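Local atomic coordinates of tail protein, 43 kDa (Neisseria meningitidis MC58, PDB entry 3D37), a protein that is of unknown function but is probably a baseplate component of a Mu-like phage tail. Residues Y8-R13 and F38-G43; G74-G79 and R85-S90. All blocks are in the same frame, centred on the assembly; numbering follows the deposited sequence.

Contact 1. Residues Y8-R13 and F38-G43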
# COMPACT_ATOMS: atom_id res chain seq x y z
N TYR A 8 29.70 -1.58 5.48
CA TYR A 8 30.22 -2.93 5.74
C TYR A 8 30.39 -3.78 4.48
O TYR A 8 29.49 -3.85 3.65
CB TYR A 8 29.29 -3.69 6.70
CG TYR A 8 29.10 -3.02 8.03
CD1 TYR A 8 30.06 -3.14 9.03
CD2 TYR A 8 27.99 -2.26 8.29
CE1 TYR A 8 29.91 -2.51 10.23
CE2 TYR A 8 27.84 -1.60 9.48
CZ TYR A 8 28.79 -1.76 10.47
OH TYR A 8 28.63 -1.15 11.67
N ALA A 9 31.51 -4.49 4.37
CA ALA A 9 31.68 -5.55 3.40
C ALA A 9 31.16 -6.85 4.04
O ALA A 9 31.73 -7.36 4.99
CB ALA A 9 33.18 -5.70 2.96
N VAL A 10 30.03 -7.32 3.53
CA VAL A 10 29.39 -8.52 4.03
C VAL A 10 29.43 -9.53 2.88
O VAL A 10 28.90 -9.25 1.76
CB VAL A 10 27.95 -8.25 4.49
CG1 VAL A 10 27.32 -9.56 5.04
CG2 VAL A 10 27.90 -7.18 5.54
N SER A 11 30.03 -10.70 3.13
CA SER A 11 30.03 -11.74 2.11
C SER A 11 29.64 -13.13 2.61
O SER A 11 29.72 -13.44 3.80
CB SER A 11 31.39 -11.85 1.44
OG SER A 11 32.33 -12.22 2.41
N VAL A 12 29.24 -13.97 1.66
CA VAL A 12 29.05 -15.39 1.86
C VAL A 12 30.22 -15.98 1.13
O VAL A 12 30.29 -15.89 -0.08
CB VAL A 12 27.70 -15.87 1.29
CG1 VAL A 12 27.54 -17.41 1.40
CG2 VAL A 12 26.57 -15.16 1.98
N ARG A 13 31.18 -16.52 1.89
CA ARG A 13 32.36 -17.11 1.32
C ARG A 13 32.11 -18.59 1.05
O ARG A 13 31.79 -19.33 1.97
CB ARG A 13 33.52 -16.95 2.31
CG ARG A 13 34.85 -17.06 1.70
CD ARG A 13 35.93 -16.95 2.79
NE ARG A 13 36.17 -15.55 3.14
CZ ARG A 13 36.79 -15.15 4.25
NH1 ARG A 13 37.12 -15.99 5.18
NH2 ARG A 13 37.04 -13.86 4.45
N PHE A 38 20.89 -17.78 8.39
CA PHE A 38 21.18 -16.69 7.52
C PHE A 38 20.30 -16.76 6.29
O PHE A 38 19.88 -17.85 5.85
CB PHE A 38 22.66 -16.65 7.14
CG PHE A 38 23.14 -17.84 6.37
CD1 PHE A 38 23.08 -17.86 4.97
CD2 PHE A 38 23.70 -18.93 7.03
CE1 PHE A 38 23.54 -18.98 4.23
CE2 PHE A 38 24.17 -20.07 6.28
CZ PHE A 38 24.08 -20.07 4.89
N ASP A 39 20.09 -15.57 5.74
CA ASP A 39 19.30 -15.33 4.57
C ASP A 39 19.80 -14.10 3.78
O ASP A 39 19.91 -13.04 4.36
CB ASP A 39 17.90 -15.12 5.06
CG ASP A 39 16.95 -15.82 4.25
OD1 ASP A 39 16.59 -15.20 3.22
OD2 ASP A 39 16.65 -17.02 4.60
N PHE A 40 20.15 -14.29 2.52
CA PHE A 40 20.70 -13.24 1.64
C PHE A 40 19.95 -13.14 0.30
O PHE A 40 19.61 -14.16 -0.29
CB PHE A 40 22.20 -13.52 1.32
CG PHE A 40 23.13 -13.33 2.51
CD1 PHE A 40 23.80 -12.12 2.71
CD2 PHE A 40 23.38 -14.40 3.40
CE1 PHE A 40 24.66 -11.97 3.81
CE2 PHE A 40 24.24 -14.25 4.48
CZ PHE A 40 24.86 -13.03 4.69
N VAL A 41 19.73 -11.92 -0.17
CA VAL A 41 19.10 -11.66 -1.45
C VAL A 41 19.89 -10.57 -2.19
O VAL A 41 20.29 -9.57 -1.58
CB VAL A 41 17.65 -11.14 -1.31
CG1 VAL A 41 17.08 -10.86 -2.67
CG2 VAL A 41 16.78 -12.10 -0.49
N ILE A 42 20.18 -10.79 -3.46
CA ILE A 42 20.57 -9.68 -4.34
C ILE A 42 19.52 -9.59 -5.48
O ILE A 42 18.93 -10.61 -5.90
CB ILE A 42 22.06 -9.82 -4.78
CG1 ILE A 42 22.47 -8.73 -5.84
CG2 ILE A 42 22.35 -11.27 -5.19
CD1 ILE A 42 22.23 -7.24 -5.46
N GLY A 43 19.26 -8.37 -5.94
CA GLY A 43 18.21 -8.14 -6.95
C GLY A 43 18.58 -7.17 -8.06
O GLY A 43 18.08 -6.03 -8.08

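Contact 2. Residues G74-G79 and R85-S90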
# COMPACT_ATOMS: atom_id res chain seq x y z
N GLY A 74 21.48 -24.22 2.69
CA GLY A 74 20.44 -25.21 2.62
C GLY A 74 19.59 -25.04 1.40
O GLY A 74 19.02 -26.00 0.91
N SER A 75 19.44 -23.83 0.91
CA SER A 75 18.56 -23.61 -0.19
C SER A 75 18.90 -22.36 -0.98
O SER A 75 19.53 -21.42 -0.49
CB SER A 75 17.09 -23.59 0.26
OG SER A 75 16.70 -22.40 0.85
N GLN A 76 18.50 -22.40 -2.24
CA GLN A 76 18.77 -21.32 -3.17
C GLN A 76 17.58 -21.11 -4.08
O GLN A 76 16.98 -22.06 -4.56
CB GLN A 76 20.05 -21.66 -3.99
CG GLN A 76 20.43 -20.57 -5.02
CD GLN A 76 21.79 -20.85 -5.71
OE1 GLN A 76 22.74 -21.32 -5.10
NE2 GLN A 76 21.85 -20.57 -6.99
N ARG A 77 17.24 -19.85 -4.32
CA ARG A 77 16.22 -19.48 -5.27
C ARG A 77 16.74 -18.46 -6.33
O ARG A 77 17.48 -17.50 -6.03
CB ARG A 77 15.01 -18.92 -4.53
CG ARG A 77 14.30 -19.89 -3.62
CD ARG A 77 13.63 -19.21 -2.45
NE ARG A 77 14.67 -18.68 -1.56
CZ ARG A 77 15.36 -19.41 -0.68
NH1 ARG A 77 15.10 -20.71 -0.50
NH2 ARG A 77 16.31 -18.82 0.02
N HIS A 78 16.39 -18.71 -7.58
CA HIS A 78 16.49 -17.69 -8.59
C HIS A 78 15.12 -17.35 -9.17
O HIS A 78 14.34 -18.23 -9.57
CB HIS A 78 17.47 -18.08 -9.71
CG HIS A 78 17.73 -16.96 -10.66
ND1 HIS A 78 17.37 -17.00 -12.00
CD2 HIS A 78 18.23 -15.72 -10.44
CE1 HIS A 78 17.67 -15.84 -12.56
NE2 HIS A 78 18.20 -15.05 -11.64
N GLY A 79 14.80 -16.08 -9.18
CA GLY A 79 13.54 -15.61 -9.72
C GLY A 79 13.78 -14.47 -10.70
O GLY A 79 14.64 -13.61 -10.44
N ARG A 85 15.41 -9.59 -11.38
CA ARG A 85 16.02 -10.89 -11.18
C ARG A 85 16.45 -10.87 -9.73
O ARG A 85 17.00 -9.84 -9.25
CB ARG A 85 17.25 -11.15 -12.07
CG ARG A 85 16.96 -11.02 -13.58
CD ARG A 85 18.20 -10.79 -14.51
NE ARG A 85 18.76 -12.05 -15.03
CZ ARG A 85 19.55 -12.87 -14.33
NH1 ARG A 85 20.00 -14.00 -14.88
NH2 ARG A 85 19.90 -12.58 -13.07
N GLU A 86 16.15 -11.94 -9.02
CA GLU A 86 16.48 -12.05 -7.60
C GLU A 86 17.10 -13.40 -7.36
O GLU A 86 16.56 -14.40 -7.80
CB GLU A 86 15.22 -11.83 -6.74
CG GLU A 86 15.52 -11.21 -5.41
CD GLU A 86 14.42 -10.30 -4.88
OE1 GLU A 86 13.51 -10.86 -4.22
OE2 GLU A 86 14.53 -9.04 -5.06
N LEU A 87 18.30 -13.43 -6.78
CA LEU A 87 18.93 -14.66 -6.34
C LEU A 87 18.93 -14.62 -4.81
O LEU A 87 19.35 -13.62 -4.21
CB LEU A 87 20.36 -14.76 -6.88
CG LEU A 87 21.39 -15.65 -6.14
CD1 LEU A 87 21.08 -17.12 -6.20
CD2 LEU A 87 22.83 -15.41 -6.66
N SER A 88 18.42 -15.68 -4.18
CA SER A 88 18.51 -15.82 -2.72
C SER A 88 19.11 -17.11 -2.27
O SER A 88 19.08 -18.12 -2.98
CB SER A 88 17.18 -15.54 -2.03
OG SER A 88 16.22 -16.47 -2.42
N LEU A 89 19.74 -17.03 -1.09
CA LEU A 89 20.42 -18.15 -0.39
C LEU A 89 19.98 -18.17 1.08
O LEU A 89 19.93 -17.09 1.72
CB LEU A 89 21.95 -17.93 -0.33
CG LEU A 89 22.73 -17.68 -1.60
CD1 LEU A 89 24.19 -17.58 -1.23
CD2 LEU A 89 22.49 -18.80 -2.63
N SER A 90 19.70 -19.36 1.61
CA SER A 90 19.51 -19.52 3.04
C SER A 90 20.28 -20.70 3.53
O SER A 90 20.61 -21.60 2.78
CB SER A 90 18.05 -19.76 3.45
OG SER A 90 17.25 -18.91 2.76

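Contact 1. Residues Y8-R13 and F38-G43
The methyl CG2 of Val12 lies over one face of the Phe40 ring. Val12 CG2 stands 3.6 Å from the centroid of the Phe40 ring, 16° off the ring normal, which makes this a CH-pi contact. The methyl is displaced toward the rim, on the side of CD2 and CE2, and its closest ring atom is Phe40 CE2 at 3.5 Å from Val12 CG2. The other methyl of Val12, CG1, is anti to the backbone N (chi1 176°). This leaves CG2 as the branch that reaches the ring.

Val10 meets the same ring differently. Val10 CG1 sits at the edge, near the ring plane, 3.8 Å from Phe40 CE1. The ring is therefore touched on a face by one valine and on its rim by another inward-facing residue of the same strand. Phe38 CD1 lies at the edge of the Phe40 ring too. Ser11, between the two valines, points away from Phe40 and hydrogen-bonds through OG to Glu18.

The contact is wholly apolar and its three touching residues are buried. Val12 and Phe40 have the closest CA atoms of the two segments, yet Val12 CA and Phe40 CA are 8.6 Å apart. That spacing is too wide for strand pairing, so only side chains bridge the gap. Trp22 and Tyr25 also meet the Phe40 ring, with their planes inclined to it. Strand 10-14 pairs with strands 17-19 and 58-63, and strand 37-42 pairs with strands 24-30 and 84-93. Phe40 also packs on Val61 and Ile27, so the ring packs between strand 10-14, strand 58-63 and strand 24-30.

Contact 2. Residues G74-G79 and R85-S90
Arg77 reaches across to Ser88 and Ser90, and its side chain can be followed outward from CB. Arg77 CB lies 3.5 Å from Ser88 OG. CG and CD pass the same hydroxyl at longer range, and the chain bends at chi3 (-68°). This lets Arg77 NE donate to Ser88 OG at 2.8 Å, with the oxygen tilted 24° out of the guanidinium plane. NH2 makes weak bonds to Ser88 OG and to Ser90 OG, whose stronger partner is Asp39. Arg77 NH1 turns back along its own strand and donates to Ser75 OG at 2.7 Å, in the guanidinium plane. The bonds to Ser88 and Ser75 largely fix the group's rotation; Ser90 adds only a weak one.

Ser75, Arg77, Ser88 and Ser90 share one face. Gln76, His78, Leu87 and Leu89 lie on the opposite one. Leu89 CD2 lies alongside Gln76, 3.6 Å from Gln76 CG. The Gln76 amide is held by Leu54 N and Pro52 O. Near the turn, CE1 and NE2 of His78 pack against one face of the Arg85 guanidinium, the planes 50° apart, without a hydrogen bond.

Paired backbone bonds join Ser75 with Ser90, Arg77 with Ser88 and Gly79 with Glu86. Residues 75-79 pair further with an antiparallel strand of a second subunit, so the sheet runs on across the interface. The whole is an antiparallel beta hairpin with a classic beta bulge, where Ser90 O takes both Gly74 N and Ser75 N.

Overall arrangement
Contacts 1 and 2 follow one another along the chain, and their centres are about 11 Å apart. Both belong to the region related to the N-terminal part of GpP-like baseplate proteins. Strand 37-42 is the neighbour of strand 84-93, so residues 38-43 and 85-90 join the two contacts directly. Phe40 N and Leu89 O probably form a backbone hydrogen bond, and Asp39 OD2 probably bonds to Ser90 OG. Val41 packs on Glu86. Contact 1 belongs to the buried interior of the strands, whereas contact 2 is the hairpin that continues the sheet toward a second subunit. Together they connect the packed interior of this region with the strand that extends the sheet into that subunit.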